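Local coordinates for Mll8374 protein (Mesorhizobium loti, PDB 3B5E) that probably hydrolyses carboxylic esters, as a carboxylesterase of the alpha/beta-hydrolase fold with a serine nucleophile, at residues A[14-19]-A[99-104]; A[19-24]-A[41-46]; A[64-69]-A[74-79]; A[141-146]-A[203-208]; A[170-175]-A[197-202]. All blocks are in the same frame, centred on the assembly; numbering follows the deposited sequence.

Interaction 1 of 5, residues A[14-19]-A[99-104]; sequences TDLAFP and TNEAAK
Leu16 and Glu101 pass alongside each other in opposite directions where the loop before strand 20-23 lies against helix 85-106. The apolar part belongs to Leu16. Its CG lies anti to the carbonyl carbon (chi1 -60°), which sends the two methyls toward the helix: CD1 reaches Ala102, 3.9 Å from the backbone N of Ala102 and 4.3 Å from its CB, while CD2 lies 3.9 Å from the carboxylate carbon CD of Glu101. Alanine suits this point, its single methyl letting a leucine approach the backbone. Leu16 also touches Phe98 and Arg105 of the same helix. Trimming the leucine to an alanine would probably open a gap over Ala102 and leave CB of Glu101 and the methyl of Ala102 without their apolar neighbour.

The polar part is slight. The backbone N of Ala17 gives a weak hydrogen bond to OE1 of Glu101, 3.4 Å long but fairly straight at 163°. Glu101 has two conformers, so this weak bond is doubtful. Nearby, Asp15 makes a salt bridge to Arg105, a firmer polar tie between loop and helix. The chemistry therefore implies a contact that rests chiefly on leucine packing, with little polar help from the glutamate.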
# COMPACT_ATOMS: atom_id res chain seq x y z
N THR A 14 17.24 8.21 5.71
CA THR A 14 17.43 8.52 4.30
C THR A 14 18.57 7.74 3.62
O THR A 14 18.90 8.05 2.49
CB THR A 14 17.66 10.04 4.11
OG1 THR A 14 18.81 10.45 4.84
CG2 THR A 14 16.45 10.84 4.60
N ASP A 15 19.14 6.74 4.26
CA ASP A 15 20.23 6.00 3.63
C ASP A 15 19.83 4.76 2.85
O ASP A 15 20.69 4.13 2.23
CB ASP A 15 21.32 5.65 4.63
CG ASP A 15 20.78 5.00 5.85
OD1 ASP A 15 19.54 4.97 6.02
OD2 ASP A 15 21.60 4.56 6.68
N LEU A 16 18.54 4.40 2.84
CA LEU A 16 18.05 3.33 1.96
C LEU A 16 17.42 3.97 0.71
O LEU A 16 17.41 5.18 0.58
CB LEU A 16 17.08 2.40 2.72
CG LEU A 16 17.65 1.68 3.94
CD1 LEU A 16 16.65 0.68 4.56
CD2 LEU A 16 18.95 1.00 3.58
N ALA A 17 16.91 3.16 -0.20
CA ALA A 17 16.45 3.65 -1.51
C ALA A 17 15.27 4.62 -1.41
O ALA A 17 15.14 5.50 -2.24
CB ALA A 17 16.09 2.47 -2.42
N PHE A 18 14.42 4.44 -0.39
CA PHE A 18 13.27 5.31 -0.13
C PHE A 18 13.41 5.93 1.24
O PHE A 18 13.81 5.24 2.17
CB PHE A 18 11.94 4.50 -0.18
CG PHE A 18 11.54 4.09 -1.56
CD1 PHE A 18 12.27 3.12 -2.25
CD2 PHE A 18 10.47 4.69 -2.20
CE1 PHE A 18 11.90 2.76 -3.54
CE2 PHE A 18 10.10 4.32 -3.47
CZ PHE A 18 10.83 3.37 -4.15
N PRO A 19 13.09 7.22 1.39
CA PRO A 19 13.07 7.73 2.76
C PRO A 19 11.93 7.09 3.56
O PRO A 19 10.90 6.74 3.00
CB PRO A 19 12.86 9.24 2.60
CG PRO A 19 13.00 9.52 1.17
CD PRO A 19 12.71 8.27 0.43
N THR A 99 12.15 -3.06 0.39
CA THR A 99 11.44 -3.86 1.41
C THR A 99 12.40 -4.84 2.03
O THR A 99 12.44 -4.99 3.24
CB THR A 99 10.17 -4.63 0.89
OG1 THR A 99 10.53 -5.68 -0.01
CG2 THR A 99 9.20 -3.70 0.24
N ASN A 100 13.18 -5.49 1.19
CA ASN A 100 14.15 -6.46 1.65
C ASN A 100 15.26 -5.83 2.53
O ASN A 100 15.59 -6.36 3.59
CB ASN A 100 14.64 -7.27 0.44
CG ASN A 100 13.48 -8.10 -0.22
OD1 ASN A 100 12.53 -8.56 0.47
ND2 ASN A 100 13.53 -8.25 -1.55
N GLU A 101 15.80 -4.69 2.07
CA GLU A 101 16.78 -3.88 2.81
C GLU A 101 16.22 -3.53 4.18
O GLU A 101 16.85 -3.79 5.20
CB GLU A 101 17.09 -2.54 2.13
CG GLU A 101 17.80 -2.54 0.81
CD GLU A 101 18.19 -1.12 0.38
OE1 GLU A 101 17.30 -0.22 0.20
OE2 GLU A 101 19.41 -0.91 0.23
N ALA A 102 15.05 -2.89 4.17
CA ALA A 102 14.39 -2.45 5.41
C ALA A 102 14.11 -3.64 6.34
O ALA A 102 14.31 -3.55 7.56
CB ALA A 102 13.10 -1.66 5.10
N ALA A 103 13.65 -4.76 5.79
CA ALA A 103 13.39 -5.95 6.61
C ALA A 103 14.66 -6.51 7.27
O ALA A 103 14.68 -6.86 8.48
CB ALA A 103 12.68 -7.03 5.77
N LYS A 104 15.74 -6.57 6.51
CA LYS A 104 17.03 -7.04 7.04
C LYS A 104 17.54 -6.10 8.15
O LYS A 104 18.01 -6.54 9.21
CB LYS A 104 18.08 -7.13 5.91
CG LYS A 104 18.05 -8.41 5.09

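Interaction 2 of 5, residues A[19-24]-A[41-46]; sequences PYRLLG and VDETTL
Arg21, on the edge strand 20-23 of the alpha/beta-hydrolase sheet, forms a salt bridge with Glu43 in the Asx turn that follows strand 32-36. Its NE donates to OE2 of Glu43 over 2.8 Å at 161°, using the anti lone pair of that oxygen. The acceptor sits at the guanidinium edge, and the two flat groups are nearly coplanar, 20° apart. NH2 adds a weak bond to OE2. The arginine chain runs extended from CG to NE and crosses the glutamate at about a right angle.

Further out, Arg63 takes OE1 of Glu43 and the carbonyl of Ser10 accepts from NH1 of Arg21, so both ions have a second partner. A water joins NH2 of Arg21, OE2 of Glu43 and OD2 of Asp42. Replacing Arg21 by a leucine would probably leave Glu43 with one cationic partner fewer and cost the turn its ionic link to the edge strand.

A short aspartate suits this turn. OD1 of Asp42 accepts from Thr44 N at 2.9 Å, met from above the carboxylate plane, and from Thr44 OG1 on its syn lone pair. The backbone O of Asp42 receives Thr45 OG1 at 2.8 Å, nearly in line with the carbonyl bond.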
# COMPACT_ATOMS: atom_id res chain seq x y z
N PRO A 19 13.09 7.22 1.39
CA PRO A 19 13.07 7.73 2.76
C PRO A 19 11.93 7.09 3.56
O PRO A 19 10.90 6.74 3.00
CB PRO A 19 12.86 9.24 2.60
CG PRO A 19 13.00 9.52 1.17
CD PRO A 19 12.71 8.27 0.43
N TYR A 20 12.15 6.91 4.86
CA TYR A 20 11.15 6.30 5.73
C TYR A 20 11.34 6.64 7.18
O TYR A 20 12.44 6.99 7.61
CB TYR A 20 11.07 4.77 5.55
CG TYR A 20 12.27 4.04 6.09
CD1 TYR A 20 13.50 4.08 5.42
CD2 TYR A 20 12.19 3.36 7.30
CE1 TYR A 20 14.62 3.43 5.94
CE2 TYR A 20 13.29 2.72 7.83
CZ TYR A 20 14.50 2.75 7.16
OH TYR A 20 15.57 2.09 7.75
N ARG A 21 10.25 6.51 7.94
CA ARG A 21 10.28 6.58 9.38
C ARG A 21 9.88 5.19 9.91
O ARG A 21 9.02 4.50 9.32
CB ARG A 21 9.28 7.60 9.89
CG ARG A 21 9.59 9.00 9.47
CD ARG A 21 8.48 9.92 9.95
NE ARG A 21 8.68 11.27 9.44
CZ ARG A 21 9.40 12.23 10.02
NH1 ARG A 21 10.01 12.06 11.19
NH2 ARG A 21 9.51 13.40 9.43
N LEU A 22 10.48 4.83 11.04
CA LEU A 22 10.23 3.55 11.72
C LEU A 22 9.60 3.83 13.07
O LEU A 22 10.26 4.38 13.96
CB LEU A 22 11.52 2.74 11.91
CG LEU A 22 11.34 1.28 12.37
CD1 LEU A 22 10.68 0.37 11.27
CD2 LEU A 22 12.65 0.69 12.83
N LEU A 23 8.33 3.45 13.20
CA LEU A 23 7.55 3.65 14.43
C LEU A 23 7.15 2.35 15.13
O LEU A 23 6.95 1.32 14.51
CB LEU A 23 6.32 4.53 14.14
CG LEU A 23 6.54 5.84 13.38
CD1 LEU A 23 6.48 5.74 11.83
CD2 LEU A 23 5.47 6.78 13.88
N GLY A 24 7.11 2.39 16.46
CA GLY A 24 6.62 1.25 17.26
C GLY A 24 7.53 0.04 17.31
O GLY A 24 7.11 -1.01 17.78
N VAL A 41 1.25 14.19 -0.77
CA VAL A 41 1.46 14.28 0.69
C VAL A 41 2.72 13.48 1.06
O VAL A 41 3.45 13.06 0.16
CB VAL A 41 0.18 13.82 1.46
CG1 VAL A 41 -0.98 14.76 1.12
CG2 VAL A 41 -0.19 12.37 1.10
N ASP A 42 2.97 13.27 2.34
CA ASP A 42 4.17 12.54 2.74
C ASP A 42 3.89 11.34 3.65
O ASP A 42 2.74 10.96 3.90
CB ASP A 42 5.19 13.53 3.36
CG ASP A 42 4.77 14.05 4.73
OD1 ASP A 42 3.93 13.45 5.41
OD2 ASP A 42 5.32 15.08 5.14
N GLU A 43 4.97 10.74 4.14
CA GLU A 43 4.94 9.52 4.92
C GLU A 43 4.31 9.64 6.30
O GLU A 43 4.05 8.64 6.94
CB GLU A 43 6.37 8.98 5.06
CG GLU A 43 7.23 9.66 6.11
CD GLU A 43 7.62 11.11 5.81
OE1 GLU A 43 7.57 11.53 4.64
OE2 GLU A 43 8.00 11.83 6.76
N THR A 44 4.06 10.85 6.77
CA THR A 44 3.41 11.02 8.08
C THR A 44 1.89 10.80 8.02
O THR A 44 1.25 10.63 9.06
CB THR A 44 3.69 12.42 8.65
OG1 THR A 44 3.10 13.41 7.80
CG2 THR A 44 5.19 12.66 8.79
N THR A 45 1.33 10.80 6.82
CA THR A 45 -0.12 10.95 6.63
C THR A 45 -0.96 9.71 7.00
O THR A 45 -2.10 9.86 7.44
CB THR A 45 -0.48 11.48 5.22
OG1 THR A 45 0.02 10.57 4.23
CG2 THR A 45 0.09 12.87 4.97
N LEU A 46 -0.41 8.51 6.86
CA LEU A 46 -1.15 7.30 7.20
C LEU A 46 -0.85 6.80 8.61
O LEU A 46 -1.43 5.79 9.04
CB LEU A 46 -0.85 6.20 6.17
CG LEU A 46 -1.29 6.36 4.70
CD1 LEU A 46 -1.05 5.09 3.99
CD2 LEU A 46 -2.79 6.78 4.64
O HOH W 1 7.90 14.48 7.06

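Interaction 3 of 5, residues A[64-69]-A[74-79]; sequences GRIPQE and WFERID. With EDO (1,2-ethanediol), chain E.
Ile66 packs against Phe75 and Glu76 at the open end of a small beta hairpin, strands 66-68 and 71-73, that follows strand 58-62 of the alpha/beta-hydrolase sheet. From CB, which points toward 74-79, the side chain divides. Its CG2 branch rests against the carboxylate of Glu76, 3.7 Å from OE2, while CG1 passes the same oxygen at 4.0 Å. With CG1 anti to the carbonyl carbon (chi1 -62°), the longer arm is carried on to the neighbouring backbone, and its tip CD1 settles 3.4 Å from CA of Phe75. Branched isoleucine suits the place because one arm can meet Glu76 and the other the main chain.

The CA of Gly64 stands over the six-membered ring of Trp74 in a CH-pi contact, 3.7 Å from the centroid and 9° off the ring normal. Glycine fits because a beta carbon would come 3.4 Å from the backbone N of Trp74. The indole NE1 is bonded to the carbonyl of His37. CB of Phe75 points away from 64-69, and its ring packs on helices 85-106 and 120-131.

At the hairpin's far end the backbone N of Glu69 donates to O2 of an ethanediol molecule, 3.0 Å away, probably from the crystallisation liquor. Between the segments, one water accepts from Arg65 N at 3.0 Å and donates to Trp74 O at 2.9 Å.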
# COMPACT_ATOMS: atom_id res chain seq x y z
N GLY A 64 7.40 8.38 -1.08
CA GLY A 64 7.60 8.33 -2.53
C GLY A 64 8.80 9.15 -2.99
O GLY A 64 9.23 10.10 -2.34
N ARG A 65 9.38 8.76 -4.12
CA ARG A 65 10.61 9.39 -4.59
C ARG A 65 10.41 10.53 -5.58
O ARG A 65 11.37 11.19 -5.96
CB ARG A 65 11.52 8.34 -5.19
CG ARG A 65 11.82 7.26 -4.20
CD ARG A 65 13.05 6.49 -4.55
NE ARG A 65 13.02 5.93 -5.90
CZ ARG A 65 13.95 5.11 -6.38
NH1 ARG A 65 14.98 4.73 -5.64
NH2 ARG A 65 13.85 4.66 -7.62
N ILE A 66 9.17 10.78 -5.96
CA ILE A 66 8.84 11.81 -6.94
C ILE A 66 8.12 12.96 -6.24
O ILE A 66 7.07 12.74 -5.65
CB ILE A 66 7.93 11.21 -8.04
CG1 ILE A 66 8.69 10.11 -8.78
CG2 ILE A 66 7.46 12.27 -9.02
CD1 ILE A 66 7.83 9.27 -9.63
N PRO A 67 8.68 14.18 -6.30
CA PRO A 67 8.00 15.32 -5.72
C PRO A 67 6.67 15.64 -6.43
O PRO A 67 6.53 15.47 -7.64
CB PRO A 67 9.00 16.48 -5.92
CG PRO A 67 10.32 15.81 -6.07
CD PRO A 67 9.99 14.57 -6.86
N GLN A 68 5.70 16.06 -5.64
CA GLN A 68 4.44 16.56 -6.15
C GLN A 68 4.02 17.66 -5.21
O GLN A 68 3.57 17.41 -4.08
CB GLN A 68 3.37 15.51 -6.21
CG GLN A 68 2.04 16.13 -6.59
CD GLN A 68 1.02 15.11 -6.91
OE1 GLN A 68 1.35 14.07 -7.45
NE2 GLN A 68 -0.25 15.38 -6.56
N GLU A 69 4.19 18.90 -5.67
CA GLU A 69 3.88 20.07 -4.87
C GLU A 69 4.66 19.97 -3.56
O GLU A 69 5.88 19.81 -3.59
CB GLU A 69 2.37 20.19 -4.69
CG GLU A 69 1.61 20.11 -6.01
CD GLU A 69 0.32 20.91 -6.03
OE1 GLU A 69 -0.04 21.53 -5.00
OE2 GLU A 69 -0.34 20.92 -7.08
N TRP A 74 4.44 8.10 -5.96
CA TRP A 74 5.13 6.82 -6.09
C TRP A 74 5.60 6.50 -7.51
O TRP A 74 6.53 5.75 -7.70
CB TRP A 74 4.20 5.71 -5.56
CG TRP A 74 4.01 5.88 -4.05
CD1 TRP A 74 2.97 6.46 -3.41
CD2 TRP A 74 4.95 5.51 -3.04
NE1 TRP A 74 3.20 6.50 -2.07
CE2 TRP A 74 4.41 5.92 -1.80
CE3 TRP A 74 6.21 4.90 -3.06
CZ2 TRP A 74 5.06 5.69 -0.62
CZ3 TRP A 74 6.85 4.68 -1.88
CH2 TRP A 74 6.27 5.09 -0.67
N PHE A 75 4.93 7.07 -8.50
CA PHE A 75 5.33 6.91 -9.90
C PHE A 75 4.67 8.01 -10.73
O PHE A 75 3.67 8.58 -10.32
CB PHE A 75 5.02 5.50 -10.45
CG PHE A 75 3.65 4.99 -10.13
CD1 PHE A 75 2.52 5.41 -10.85
CD2 PHE A 75 3.46 4.04 -9.12
CE1 PHE A 75 1.26 4.91 -10.57
CE2 PHE A 75 2.20 3.57 -8.81
CZ PHE A 75 1.08 4.00 -9.55
N GLU A 76 5.23 8.29 -11.89
CA GLU A 76 4.80 9.43 -12.68
C GLU A 76 3.42 9.21 -13.26
O GLU A 76 3.04 8.10 -13.65
CB GLU A 76 5.81 9.70 -13.81
CG GLU A 76 7.21 9.99 -13.32
CD GLU A 76 7.43 11.41 -12.77
OE1 GLU A 76 6.45 12.19 -12.64
OE2 GLU A 76 8.61 11.74 -12.45
N ARG A 77 2.66 10.30 -13.30
CA ARG A 77 1.36 10.31 -13.94
C ARG A 77 1.41 11.06 -15.28
O ARG A 77 2.05 12.11 -15.40
CB ARG A 77 0.35 10.96 -13.02
CG ARG A 77 -1.04 10.87 -13.56
CD ARG A 77 -2.03 11.29 -12.57
NE ARG A 77 -1.86 12.68 -12.23
CZ ARG A 77 -2.77 13.40 -11.60
NH1 ARG A 77 -3.95 12.89 -11.25
NH2 ARG A 77 -2.51 14.67 -11.33
N ILE A 78 0.73 10.52 -16.29
CA ILE A 78 0.60 11.18 -17.58
C ILE A 78 -0.60 12.16 -17.53
O ILE A 78 -0.48 13.33 -17.90
CB ILE A 78 0.40 10.16 -18.74
CG1 ILE A 78 1.60 9.22 -18.85
CG2 ILE A 78 0.24 10.88 -20.05
CD1 ILE A 78 1.31 7.97 -19.73
N ASP A 79 -1.75 11.67 -17.09
CA ASP A 79 -2.99 12.43 -16.95
C ASP A 79 -3.75 11.64 -15.90
O ASP A 79 -3.43 10.47 -15.68
CB ASP A 79 -3.80 12.45 -18.27
CG ASP A 79 -3.27 13.46 -19.28
OD1 ASP A 79 -3.27 14.67 -18.96
OD2 ASP A 79 -2.86 13.04 -20.39
C1 EDO E . 6.85 19.16 -8.04
O1 EDO E . 7.19 19.73 -6.76
C2 EDO E . 5.74 19.97 -8.70
O2 EDO E . 4.50 19.26 -8.65
O HOH W 2 8.61 6.37 -5.73

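Interaction 4 of 5, residues A[141-146]-A[203-208]; sequences LLRPMP and DPDAAI. With EDO (1,2-ethanediol), chain I.
OD1 of Asp205 is gripped by two nitrogens of Arg143: NH1 at 2.8 Å and 160°, and NH2 at 3.2 Å. NH2 also reaches OD2 of Asp205 at 3.2 Å, which makes the meeting an end-on, two-pronged salt bridge. OD1 sits at the guanidinium edge, in its plane; OD2 is tilted from that plane, and the carboxylate is turned by 32° against the guanidinium. Leu142 brings its CD2 methyl to 4.1 Å from the same OD1.

Arg143 stands just beyond strand 138-142, with its chain bent at chi2 (-67°) so that the guanidinium swings round to the first turn of helix 203-214. Arginine suits this buried spot since its several N-H groups can serve many acceptors: NE donates to Gly198 O and NH1 also to Ile164 O. Aspartate at the third helical residue suits the helix start, where its OD2 accepts from the N of the N-cap residue Gly202, as in one half of a capping box.

The backbone O of Arg143 accepts from O2 of an ethanediol at 2.7 Å. That molecule also bonds Ser119, the probable nucleophile, and CG of Met145 (a selenomethionine) lies 3.6 Å from its O2.

A buried cation so paired is likely to stay charged, and its bond to Gly198 ties the loop bearing the probable catalytic histidine to the sheet and the last helix.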
# COMPACT_ATOMS: atom_id res chain seq x y z
N LEU A 141 -5.73 -2.17 0.31
CA LEU A 141 -5.69 -1.22 -0.78
C LEU A 141 -6.88 -0.27 -0.63
O LEU A 141 -8.03 -0.66 -0.86
CB LEU A 141 -5.78 -1.94 -2.14
CG LEU A 141 -4.76 -3.07 -2.42
CD1 LEU A 141 -4.98 -3.65 -3.80
CD2 LEU A 141 -3.31 -2.62 -2.29
N LEU A 142 -6.60 0.97 -0.26
CA LEU A 142 -7.65 1.95 0.00
C LEU A 142 -7.80 2.85 -1.23
O LEU A 142 -6.83 3.50 -1.63
CB LEU A 142 -7.32 2.78 1.23
CG LEU A 142 -7.06 1.99 2.52
CD1 LEU A 142 -6.85 2.96 3.69
CD2 LEU A 142 -8.17 0.98 2.80
N ARG A 143 -9.00 2.84 -1.82
CA ARG A 143 -9.32 3.60 -3.04
C ARG A 143 -8.35 3.34 -4.22
O ARG A 143 -7.83 4.28 -4.80
CB ARG A 143 -9.44 5.08 -2.77
CG ARG A 143 -10.15 5.46 -1.49
CD ARG A 143 -11.64 5.08 -1.49
NE ARG A 143 -12.21 5.61 -0.27
CZ ARG A 143 -12.13 5.02 0.91
NH1 ARG A 143 -11.61 3.80 1.06
NH2 ARG A 143 -12.61 5.63 1.98
N PRO A 144 -8.11 2.05 -4.59
CA PRO A 144 -7.20 1.71 -5.65
C PRO A 144 -7.87 1.67 -7.03
O PRO A 144 -9.07 1.77 -7.14
CB PRO A 144 -6.78 0.29 -5.27
CG PRO A 144 -8.10 -0.26 -4.70
CD PRO A 144 -8.71 0.85 -3.97
N MSE A 145 -7.06 1.52 -8.07
CA MSE A 145 -7.50 1.30 -9.43
C MSE A 145 -6.42 0.52 -10.16
O MSE A 145 -5.29 0.49 -9.71
CB MSE A 145 -7.80 2.64 -10.15
CG MSE A 145 -6.58 3.49 -10.46
SE MSE A 145 -7.06 5.03 -11.51
CE MSE A 145 -7.56 4.15 -13.18
N PRO A 146 -6.77 -0.14 -11.29
CA PRO A 146 -5.73 -0.72 -12.14
C PRO A 146 -4.90 0.39 -12.79
O PRO A 146 -5.44 1.42 -13.19
CB PRO A 146 -6.52 -1.51 -13.22
CG PRO A 146 -7.93 -1.65 -12.65
CD PRO A 146 -8.12 -0.40 -11.83
N ASP A 203 -11.82 6.80 9.75
CA ASP A 203 -12.16 5.75 10.71
C ASP A 203 -12.91 4.53 10.18
O ASP A 203 -12.62 3.41 10.61
CB ASP A 203 -12.94 6.33 11.89
CG ASP A 203 -12.13 7.37 12.71
OD1 ASP A 203 -10.88 7.17 12.88
OD2 ASP A 203 -12.77 8.39 13.15
N PRO A 204 -13.87 4.73 9.25
CA PRO A 204 -14.49 3.55 8.65
C PRO A 204 -13.50 2.60 7.97
O PRO A 204 -13.69 1.38 8.03
CB PRO A 204 -15.46 4.13 7.60
CG PRO A 204 -15.71 5.53 8.06
CD PRO A 204 -14.43 5.98 8.70
N ASP A 205 -12.47 3.14 7.34
CA ASP A 205 -11.42 2.32 6.74
C ASP A 205 -10.64 1.55 7.76
O ASP A 205 -10.43 0.35 7.61
CB ASP A 205 -10.49 3.16 5.88
CG ASP A 205 -11.24 3.88 4.79
OD1 ASP A 205 -11.47 3.22 3.77
OD2 ASP A 205 -11.67 5.05 4.98
N ALA A 206 -10.26 2.23 8.84
CA ALA A 206 -9.51 1.59 9.94
C ALA A 206 -10.29 0.45 10.58
O ALA A 206 -9.73 -0.61 10.84
CB ALA A 206 -9.18 2.60 10.99
N ALA A 207 -11.57 0.68 10.82
CA ALA A 207 -12.42 -0.35 11.38
C ALA A 207 -12.44 -1.62 10.51
O ALA A 207 -12.33 -2.75 11.00
CB ALA A 207 -13.83 0.17 11.56
N ILE A 208 -12.59 -1.43 9.22
CA ILE A 208 -12.59 -2.56 8.29
C ILE A 208 -11.23 -3.28 8.23
O ILE A 208 -11.19 -4.51 8.28
CB ILE A 208 -13.02 -2.15 6.87
CG1 ILE A 208 -14.54 -1.83 6.85
CG2 ILE A 208 -12.71 -3.24 5.86
CD1 ILE A 208 -15.02 -1.14 5.56
C1 EDO I . -5.59 6.85 -8.26
O1 EDO I . -4.63 7.30 -7.32
C2 EDO I . -6.78 6.23 -7.55
O2 EDO I . -6.58 4.86 -7.14

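Interaction 5 of 5, residues A[170-175]-A[197-202]; sequences ETYGPF and SGHDIG. With EDO (1,2-ethanediol), chain F.
The probable catalytic triad of this hydrolase, Ser119, Asp169 and His199, has Tyr172 beside its histidine. His199 is bonded through ND1 to Asp169 and through NE2 to Ser119 OG, the charge-relay geometry expected of a serine esterase. Against this ring Tyr172 sets one corner: its CD2 is 3.6 Å from CE1 and 3.7 Å from ND1 of His199, and its CE2 lies over a face of the imidazole. The pair is oblique, centroids 5.1 Å apart and planes at 46°. His199 turns CG anti to its own N (chi1 -165°), which presents the ring to Tyr172 and to its two polar partners together. Over one face of the tyrosine, CG2 of Thr171 lies 3.5 Å above the ring plane. A flat, wide tyrosine thus suits a place that meets both a methyl and an imidazole.

An ethanediol, probably from the crystallisation liquor, bridges two successive backbone N-H groups, O2 accepting from His199 N at 2.8 Å and O1 from Asp200 N at 3.1 Å.

The tyrosine's loop leads from strand 160-166 into helix 176-185, and the histidine's from the adjacent edge strand 189-195 to Gly202, the N-cap of helix 203-214.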
# COMPACT_ATOMS: atom_id res chain seq x y z
N GLU A 170 -16.60 9.48 -6.88
CA GLU A 170 -17.18 9.63 -8.21
C GLU A 170 -16.18 9.34 -9.34
O GLU A 170 -16.50 8.66 -10.32
CB GLU A 170 -17.72 11.05 -8.31
CG GLU A 170 -18.53 11.38 -9.52
CD GLU A 170 -19.02 12.85 -9.50
OE1 GLU A 170 -18.27 13.74 -9.01
OE2 GLU A 170 -20.14 13.10 -10.00
N THR A 171 -14.95 9.79 -9.14
CA THR A 171 -13.92 9.71 -10.16
C THR A 171 -13.36 8.29 -10.28
O THR A 171 -13.18 7.78 -11.38
CB THR A 171 -12.77 10.71 -9.87
OG1 THR A 171 -13.30 12.03 -9.78
CG2 THR A 171 -11.67 10.69 -10.96
N TYR A 172 -13.05 7.67 -9.15
CA TYR A 172 -12.28 6.41 -9.13
C TYR A 172 -13.06 5.15 -8.78
O TYR A 172 -12.60 4.04 -9.11
CB TYR A 172 -11.10 6.57 -8.18
CG TYR A 172 -10.21 7.68 -8.64
CD1 TYR A 172 -9.52 7.56 -9.84
CD2 TYR A 172 -10.04 8.84 -7.89
CE1 TYR A 172 -8.69 8.57 -10.32
CE2 TYR A 172 -9.22 9.89 -8.38
CZ TYR A 172 -8.54 9.72 -9.59
OH TYR A 172 -7.70 10.70 -10.08
N GLY A 173 -14.23 5.31 -8.14
CA GLY A 173 -15.12 4.19 -7.84
C GLY A 173 -15.40 3.19 -8.97
O GLY A 173 -15.35 1.99 -8.74
N PRO A 174 -15.67 3.66 -10.19
CA PRO A 174 -15.94 2.78 -11.33
C PRO A 174 -14.87 1.77 -11.77
O PRO A 174 -15.19 0.82 -12.50
CB PRO A 174 -16.19 3.76 -12.49
CG PRO A 174 -16.51 5.02 -11.88
CD PRO A 174 -15.76 5.09 -10.60
N PHE A 175 -13.62 1.96 -11.34
CA PHE A 175 -12.52 1.11 -11.76
C PHE A 175 -12.30 -0.02 -10.79
O PHE A 175 -11.51 -0.92 -11.08
CB PHE A 175 -11.22 1.93 -11.92
CG PHE A 175 -11.38 3.17 -12.75
CD1 PHE A 175 -11.77 3.06 -14.08
CD2 PHE A 175 -11.20 4.42 -12.19
CE1 PHE A 175 -11.95 4.17 -14.87
CE2 PHE A 175 -11.35 5.56 -12.98
CZ PHE A 175 -11.75 5.43 -14.33
N SER A 197 -18.27 6.45 2.17
CA SER A 197 -17.25 7.49 1.97
C SER A 197 -16.94 7.80 0.52
O SER A 197 -17.23 7.02 -0.40
CB SER A 197 -15.95 7.09 2.70
OG SER A 197 -16.24 7.01 4.06
N GLY A 198 -16.37 8.98 0.31
CA GLY A 198 -15.77 9.32 -0.97
C GLY A 198 -14.35 8.84 -1.11
O GLY A 198 -13.97 7.76 -0.63
N HIS A 199 -13.53 9.64 -1.79
CA HIS A 199 -12.12 9.31 -1.97
C HIS A 199 -11.27 9.49 -0.70
O HIS A 199 -10.21 8.90 -0.60
CB HIS A 199 -11.53 10.11 -3.12
CG HIS A 199 -10.22 9.58 -3.59
ND1 HIS A 199 -10.11 8.38 -4.26
CD2 HIS A 199 -8.96 10.06 -3.47
CE1 HIS A 199 -8.84 8.15 -4.54
NE2 HIS A 199 -8.12 9.15 -4.05
N ASP A 200 -11.75 10.26 0.27
CA ASP A 200 -11.04 10.45 1.52
C ASP A 200 -11.15 9.18 2.36
O ASP A 200 -12.13 8.43 2.26
CB ASP A 200 -11.62 11.60 2.35
CG ASP A 200 -11.20 12.99 1.84
OD1 ASP A 200 -10.41 13.12 0.86
OD2 ASP A 200 -11.68 13.99 2.45
N ILE A 201 -10.15 8.98 3.22
CA ILE A 201 -10.12 7.83 4.08
C ILE A 201 -10.17 8.26 5.52
O ILE A 201 -9.90 9.42 5.86
CB ILE A 201 -8.88 6.93 3.81
CG1 ILE A 201 -7.57 7.74 3.92
CG2 ILE A 201 -9.02 6.21 2.43
CD1 ILE A 201 -6.32 6.87 4.00
N GLY A 202 -10.52 7.34 6.39
CA GLY A 202 -10.78 7.70 7.79
C GLY A 202 -11.11 6.53 8.68
O GLY A 202 -10.75 5.41 8.40
C1 EDO F . -13.72 12.83 -0.58
O1 EDO F . -14.35 11.96 0.40
C2 EDO F . -14.55 13.12 -1.84
O2 EDO F . -14.42 12.10 -2.85

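From the N terminus, interaction 1 opens first and closes a loop of about 80 residues, bringing the entry to edge strand 20-23 onto helix 85-106. Nested inside it are interaction 2, which shares Pro19 and ties that strand to the loop after strand 32-36, and then interaction 3, a short closure round the small hairpin; these two follow in series. Phe18 and Ala17 of interaction 1 pack on Arg65 and Trp74 of interaction 3. The C-terminal half holds interaction 4, joining strand 138-142 to helix 203-214, with interaction 5 nested within it. No contacts cross. Leu46 meets Ile201, so interactions 2 and 5 link the two halves.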